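Long-range contacts in glycerol dehydrogenase (Schizosaccharomyces pombe, PDB 1TA9), which catalyses the NAD(+)-dependent oxidation of glycerol to dihydroxyacetone, probably with a catalytic zinc ion, and serves in the assimilation of glycerol: residues I65-Q70 and G305-G310; Q70-G75 and N293-N298. All blocks are in the same frame, centred on the assembly; numbering follows the deposited sequence.

Helix 289-307 takes part in both contacts; strand 64-67 meets its last part and the residues that follow in contact 1, and strand 71-75, next in the chain and an outermost strand of the chain's parallel sheet, faces its middle in contact 2. The centres of the two contacts lie about 15 Å apart, and Gln-70 belongs to both ranges. Contact 1 is the nearer to the bound potassium ion, with the side chain of Glu-307 about 9 Å away and that of Tyr-72 in contact 2 about 14 Å. Both probably border the NAD(+) site: side chain to side chain, Glu-307 is about 4 Å from Ser-186 and Val-295 about 5 Å from Ala-179. Both also touch the second subunit.

Contact 1. Residues I65-Q70 and G305-G310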
loop_
_atom_site.group_PDB
_atom_site.type_symbol
_atom_site.label_atom_id
_atom_site.label_comp_id
_atom_site.label_asym_id
_atom_site.label_seq_id
_atom_site.Cartn_x
_atom_site.Cartn_y
_atom_site.Cartn_z
ATOM N N ILE B 65 3.788 -25.127 28.059
ATOM C CA ILE B 65 4.016 -24.524 29.370
ATOM C C ILE B 65 4.401 -23.048 29.393
ATOM O O ILE B 65 5.239 -22.602 28.614
ATOM C CB ILE B 65 5.132 -25.302 30.117
ATOM C CG1 ILE B 65 4.759 -26.782 30.214
ATOM C CG2 ILE B 65 5.369 -24.692 31.493
ATOM C CD1 ILE B 65 5.861 -27.666 30.789
ATOM N N PHE B 66 3.781 -22.307 30.306
ATOM C CA PHE B 66 4.066 -20.890 30.503
ATOM C C PHE B 66 4.459 -20.781 31.970
ATOM O O PHE B 66 3.822 -21.387 32.838
ATOM C CB PHE B 66 2.828 -20.034 30.210
ATOM C CG PHE B 66 3.031 -18.560 30.457
ATOM C CD1 PHE B 66 2.773 -18.007 31.708
ATOM C CD2 PHE B 66 3.483 -17.726 29.437
ATOM C CE1 PHE B 66 2.961 -16.637 31.941
ATOM C CE2 PHE B 66 3.675 -16.358 29.654
ATOM C CZ PHE B 66 3.414 -15.812 30.907
ATOM N N THR B 67 5.515 -20.025 32.246
ATOM C CA THR B 67 6.006 -19.878 33.609
ATOM C C THR B 67 6.213 -18.400 33.935
ATOM O O THR B 67 6.575 -17.609 33.065
ATOM C CB THR B 67 7.327 -20.674 33.781
ATOM O OG1 THR B 67 7.700 -20.705 35.162
ATOM C CG2 THR B 67 8.439 -20.050 32.959
ATOM N N SER B 68 5.978 -18.022 35.186
ATOM C CA SER B 68 6.118 -16.619 35.553
ATOM C C SER B 68 6.222 -16.347 37.045
ATOM O O SER B 68 5.939 -17.214 37.873
ATOM C CB SER B 68 4.907 -15.850 35.003
ATOM O OG SER B 68 4.790 -14.556 35.569
ATOM N N PRO B 69 6.687 -15.141 37.405
ATOM C CA PRO B 69 6.779 -14.808 38.826
ATOM C C PRO B 69 5.313 -14.557 39.180
ATOM O O PRO B 69 4.497 -14.318 38.279
ATOM C CB PRO B 69 7.575 -13.505 38.832
ATOM C CG PRO B 69 8.443 -13.628 37.597
ATOM C CD PRO B 69 7.475 -14.197 36.588
ATOM N N GLN B 70 4.966 -14.607 40.458
ATOM C CA GLN B 70 3.584 -14.357 40.843
ATOM C C GLN B 70 3.207 -12.888 40.685
ATOM O O GLN B 70 2.066 -12.561 40.346
ATOM C CB GLN B 70 3.353 -14.786 42.285
ATOM C CG GLN B 70 3.526 -16.274 42.503
ATOM C CD GLN B 70 3.282 -16.669 43.938
ATOM O OE1 GLN B 70 4.098 -16.389 44.822
ATOM N NE2 GLN B 70 2.146 -17.314 44.185
ATOM N N GLY B 305 9.690 -13.198 28.081
ATOM C CA GLY B 305 9.863 -13.478 26.665
ATOM C C GLY B 305 10.945 -14.495 26.363
ATOM O O GLY B 305 10.799 -15.305 25.450
ATOM N N PHE B 306 12.035 -14.467 27.122
ATOM C CA PHE B 306 13.113 -15.417 26.886
ATOM C C PHE B 306 12.874 -16.760 27.581
ATOM O O PHE B 306 13.077 -17.813 26.982
ATOM C CB PHE B 306 14.467 -14.807 27.301
ATOM C CG PHE B 306 14.962 -15.239 28.657
ATOM C CD1 PHE B 306 15.506 -16.508 28.848
ATOM C CD2 PHE B 306 14.905 -14.366 29.739
ATOM C CE1 PHE B 306 15.985 -16.899 30.098
ATOM C CE2 PHE B 306 15.383 -14.750 30.993
ATOM C CZ PHE B 306 15.923 -16.021 31.171
ATOM N N GLU B 307 12.420 -16.735 28.829
ATOM C CA GLU B 307 12.206 -17.985 29.552
ATOM C C GLU B 307 11.068 -18.829 28.976
ATOM O O GLU B 307 11.136 -20.064 28.984
ATOM C CB GLU B 307 11.960 -17.713 31.042
ATOM C CG GLU B 307 11.969 -18.980 31.893
ATOM C CD GLU B 307 11.958 -18.709 33.392
ATOM O OE1 GLU B 307 12.053 -19.684 34.167
ATOM O OE2 GLU B 307 11.853 -17.534 33.803
ATOM N N ASN B 308 10.028 -18.171 28.476
ATOM C CA ASN B 308 8.904 -18.889 27.898
ATOM C C ASN B 308 9.147 -19.213 26.442
ATOM O O ASN B 308 8.408 -19.985 25.826
ATOM C CB ASN B 308 7.627 -18.089 28.095
ATOM C CG ASN B 308 7.148 -18.157 29.525
ATOM O OD1 ASN B 308 6.758 -19.225 30.002
ATOM N ND2 ASN B 308 7.204 -17.032 30.229
ATOM N N GLY B 309 10.202 -18.609 25.906
ATOM C CA GLY B 309 10.612 -18.873 24.543
ATOM C C GLY B 309 11.889 -19.670 24.742
ATOM O O GLY B 309 11.843 -20.851 25.094
ATOM N N GLY B 310 13.035 -19.020 24.555
ATOM C CA GLY B 310 14.290 -19.711 24.760
ATOM C C GLY B 310 15.502 -18.931 24.301
ATOM O O GLY B 310 15.380 -17.924 23.601
HETATM O O HOH W 1 5.953 -20.763 26.768
#
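Asn-308 carries its CG anti to the carbonyl carbon (chi1 -75°), and this aims the amide at the edge of strand 64-67, while Phe-66, with CG anti to the backbone N, lays its ring against the same amide. The planes of ring and amide are 3° apart: Asn-308 ND2 sits 3.6 Å above the Phe-66 ring plane, displaced from the ring centre toward its CE2 side. The amide then grips the backbone of Thr-67 twice. Thr-67 N donates to a lone pair of Asn-308 OD1 at 2.7 Å, and Asn-308 ND2 donates to Thr-67 O at 3.0 Å, nearly in its own amide plane; both bonds are fairly straight, at 162°. ND2 also bonds Leu-304 O. Thr-67 CG2 packs on Glu-307 CD at 3.8 Å, the two side chains crossing nearly at right angles, and the carboxylate of Glu-307 is bound by Ser-187 and Asn-207. A water donates to both Ile-65 O and Asn-308 O. Strand 64-67 pairs antiparallel with a strand of the second subunit. The buried amide thus pairs with the backbone of Thr-67 much as a neighbouring strand would; three hydrogen bonds, two of them to Thr-67, and the stacked ring fix its rotation and tie the 305-310 segment to the intersubunit sheet.

Contact 2. Residues Q70-G75 and N293-N298; sequences QKYVQG and NVVEAN
Strand 71-75 lies at the border of the parallel sheet in the N-terminal, nucleotide-binding part of the enzyme, and here it faces helix 289-307. The short segments run nearly antiparallel, at 154°, with their axes 9.8 Å apart at closest approach, and long side chains from the strand bridge the interval. Tyr-72 and Gln-74, two residues apart, both point at the helix. Gln-74 has its CG anti to the backbone N (chi1 174°) and stays extended beyond it, which carries the amide to Val-295: Gln-74 CD lies 3.7 Å from Val-295 CG1. The Tyr-72 hydroxyl donates to Gln-74 OE1 at 2.6 Å, in the carbonyl plane, with OE1 at the edge of the phenol ring. Gln-74 NE2 donates to Glu-292 O, one residue before the helical segment, so the amide is held at both ends and its orientation is set. Against the helix the remaining touches are van der Waals: Tyr-72 OH reaches Glu-296 CA at 3.7 Å, and Gln-74 OE1 lies 3.6 Å from Glu-296 CB. The carboxylate of Glu-296 leads away from the strand, forms a salt bridge with Arg-64 of the second subunit and accepts from the backbone N atoms of Ile-258 and Ala-259 of that subunit. Strand 71-75 bonds strand 210-214 on one side and pairs antiparallel with a strand of the second subunit, so the sheet continues across the interface. Such a junction between the nucleotide-binding sheet and the all-helical, metal-binding domain fits the two-domain fold of iron-containing alcohol dehydrogenases.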
loop_
_atom_site.group_PDB
_atom_site.type_symbol
_atom_site.label_atom_id
_atom_site.label_comp_id
_atom_site.label_asym_id
_atom_site.label_seq_id
_atom_site.Cartn_x
_atom_site.Cartn_y
_atom_site.Cartn_z
ATOM N N GLN B 70 4.966 -14.607 40.458
ATOM C CA GLN B 70 3.584 -14.357 40.843
ATOM C C GLN B 70 3.207 -12.888 40.685
ATOM O O GLN B 70 2.066 -12.561 40.346
ATOM C CB GLN B 70 3.353 -14.786 42.285
ATOM C CG GLN B 70 3.526 -16.274 42.503
ATOM C CD GLN B 70 3.282 -16.669 43.938
ATOM O OE1 GLN B 70 4.098 -16.389 44.822
ATOM N NE2 GLN B 70 2.146 -17.314 44.185
ATOM N N LYS B 71 4.167 -12.005 40.944
ATOM C CA LYS B 71 3.924 -10.570 40.841
ATOM C C LYS B 71 5.160 -9.825 40.350
ATOM O O LYS B 71 6.292 -10.206 40.652
ATOM C CB LYS B 71 3.538 -9.991 42.209
ATOM C CG LYS B 71 2.282 -10.568 42.845
ATOM C CD LYS B 71 1.012 -10.020 42.218
ATOM C CE LYS B 71 -0.200 -10.449 43.039
ATOM N NZ LYS B 71 -1.494 -10.077 42.405
ATOM N N TYR B 72 4.923 -8.766 39.580
ATOM C CA TYR B 72 5.984 -7.900 39.083
ATOM C C TYR B 72 5.475 -6.507 39.410
ATOM O O TYR B 72 4.405 -6.115 38.957
ATOM C CB TYR B 72 6.183 -8.059 37.573
ATOM C CG TYR B 72 7.108 -7.022 36.974
ATOM C CD1 TYR B 72 6.617 -5.791 36.527
ATOM C CD2 TYR B 72 8.477 -7.260 36.869
ATOM C CE1 TYR B 72 7.471 -4.827 35.989
ATOM C CE2 TYR B 72 9.336 -6.306 36.336
ATOM C CZ TYR B 72 8.829 -5.091 35.896
ATOM O OH TYR B 72 9.687 -4.149 35.364
ATOM N N VAL B 73 6.231 -5.776 40.222
ATOM C CA VAL B 73 5.829 -4.437 40.645
ATOM C C VAL B 73 6.923 -3.436 40.321
ATOM O O VAL B 73 8.069 -3.616 40.723
ATOM C CB VAL B 73 5.556 -4.410 42.162
ATOM C CG1 VAL B 73 5.118 -3.014 42.597
ATOM C CG2 VAL B 73 4.493 -5.445 42.507
ATOM N N GLN B 74 6.553 -2.379 39.605
ATOM C CA GLN B 74 7.494 -1.348 39.180
ATOM C C GLN B 74 6.932 0.068 39.385
ATOM O O GLN B 74 5.844 0.388 38.909
ATOM C CB GLN B 74 7.809 -1.570 37.699
ATOM C CG GLN B 74 8.663 -0.513 37.044
ATOM C CD GLN B 74 8.673 -0.653 35.533
ATOM O OE1 GLN B 74 8.848 -1.751 35.004
ATOM N NE2 GLN B 74 8.492 0.462 34.829
ATOM N N GLY B 75 7.680 0.918 40.085
ATOM C CA GLY B 75 7.210 2.275 40.306
ATOM C C GLY B 75 8.252 3.154 40.971
ATOM O O GLY B 75 9.165 2.658 41.627
ATOM N N ASN B 293 8.793 2.480 30.470
ATOM C CA ASN B 293 8.433 1.451 29.498
ATOM C C ASN B 293 9.608 0.524 29.220
ATOM O O ASN B 293 9.448 -0.697 29.115
ATOM C CB ASN B 293 7.982 2.072 28.172
ATOM C CG ASN B 293 6.645 2.770 28.277
ATOM O OD1 ASN B 293 5.851 2.497 29.182
ATOM N ND2 ASN B 293 6.375 3.664 27.332
ATOM N N VAL B 294 10.793 1.112 29.095
ATOM C CA VAL B 294 11.989 0.331 28.817
ATOM C C VAL B 294 12.420 -0.470 30.042
ATOM O O VAL B 294 12.997 -1.551 29.912
ATOM C CB VAL B 294 13.131 1.242 28.313
ATOM C CG1 VAL B 294 14.412 0.436 28.118
ATOM C CG2 VAL B 294 12.709 1.876 26.990
ATOM N N VAL B 295 12.145 0.046 31.237
ATOM C CA VAL B 295 12.486 -0.713 32.435
ATOM C C VAL B 295 11.614 -1.970 32.385
ATOM O O VAL B 295 12.082 -3.076 32.681
ATOM C CB VAL B 295 12.196 0.080 33.734
ATOM C CG1 VAL B 295 12.290 -0.847 34.942
ATOM C CG2 VAL B 295 13.210 1.215 33.882
ATOM N N GLU B 296 10.353 -1.810 31.985
ATOM C CA GLU B 296 9.470 -2.972 31.891
ATOM C C GLU B 296 9.953 -3.918 30.787
ATOM O O GLU B 296 9.952 -5.132 30.959
ATOM C CB GLU B 296 8.011 -2.570 31.606
ATOM C CG GLU B 296 7.081 -3.789 31.650
ATOM C CD GLU B 296 5.707 -3.565 31.041
ATOM O OE1 GLU B 296 5.105 -4.571 30.605
ATOM O OE2 GLU B 296 5.219 -2.414 31.004
ATOM N N ALA B 297 10.367 -3.363 29.653
ATOM C CA ALA B 297 10.845 -4.188 28.546
ATOM C C ALA B 297 12.114 -4.952 28.924
ATOM O O ALA B 297 12.254 -6.139 28.619
ATOM C CB ALA B 297 11.110 -3.317 27.320
ATOM N N ASN B 298 13.031 -4.267 29.597
ATOM C CA ASN B 298 14.292 -4.872 30.009
ATOM C C ASN B 298 14.132 -5.937 31.083
ATOM O O ASN B 298 14.933 -6.867 31.167
ATOM C CB ASN B 298 15.241 -3.798 30.557
ATOM C CG ASN B 298 15.879 -2.964 29.467
ATOM O OD1 ASN B 298 15.524 -3.070 28.295
ATOM N ND2 ASN B 298 16.828 -2.119 29.855
#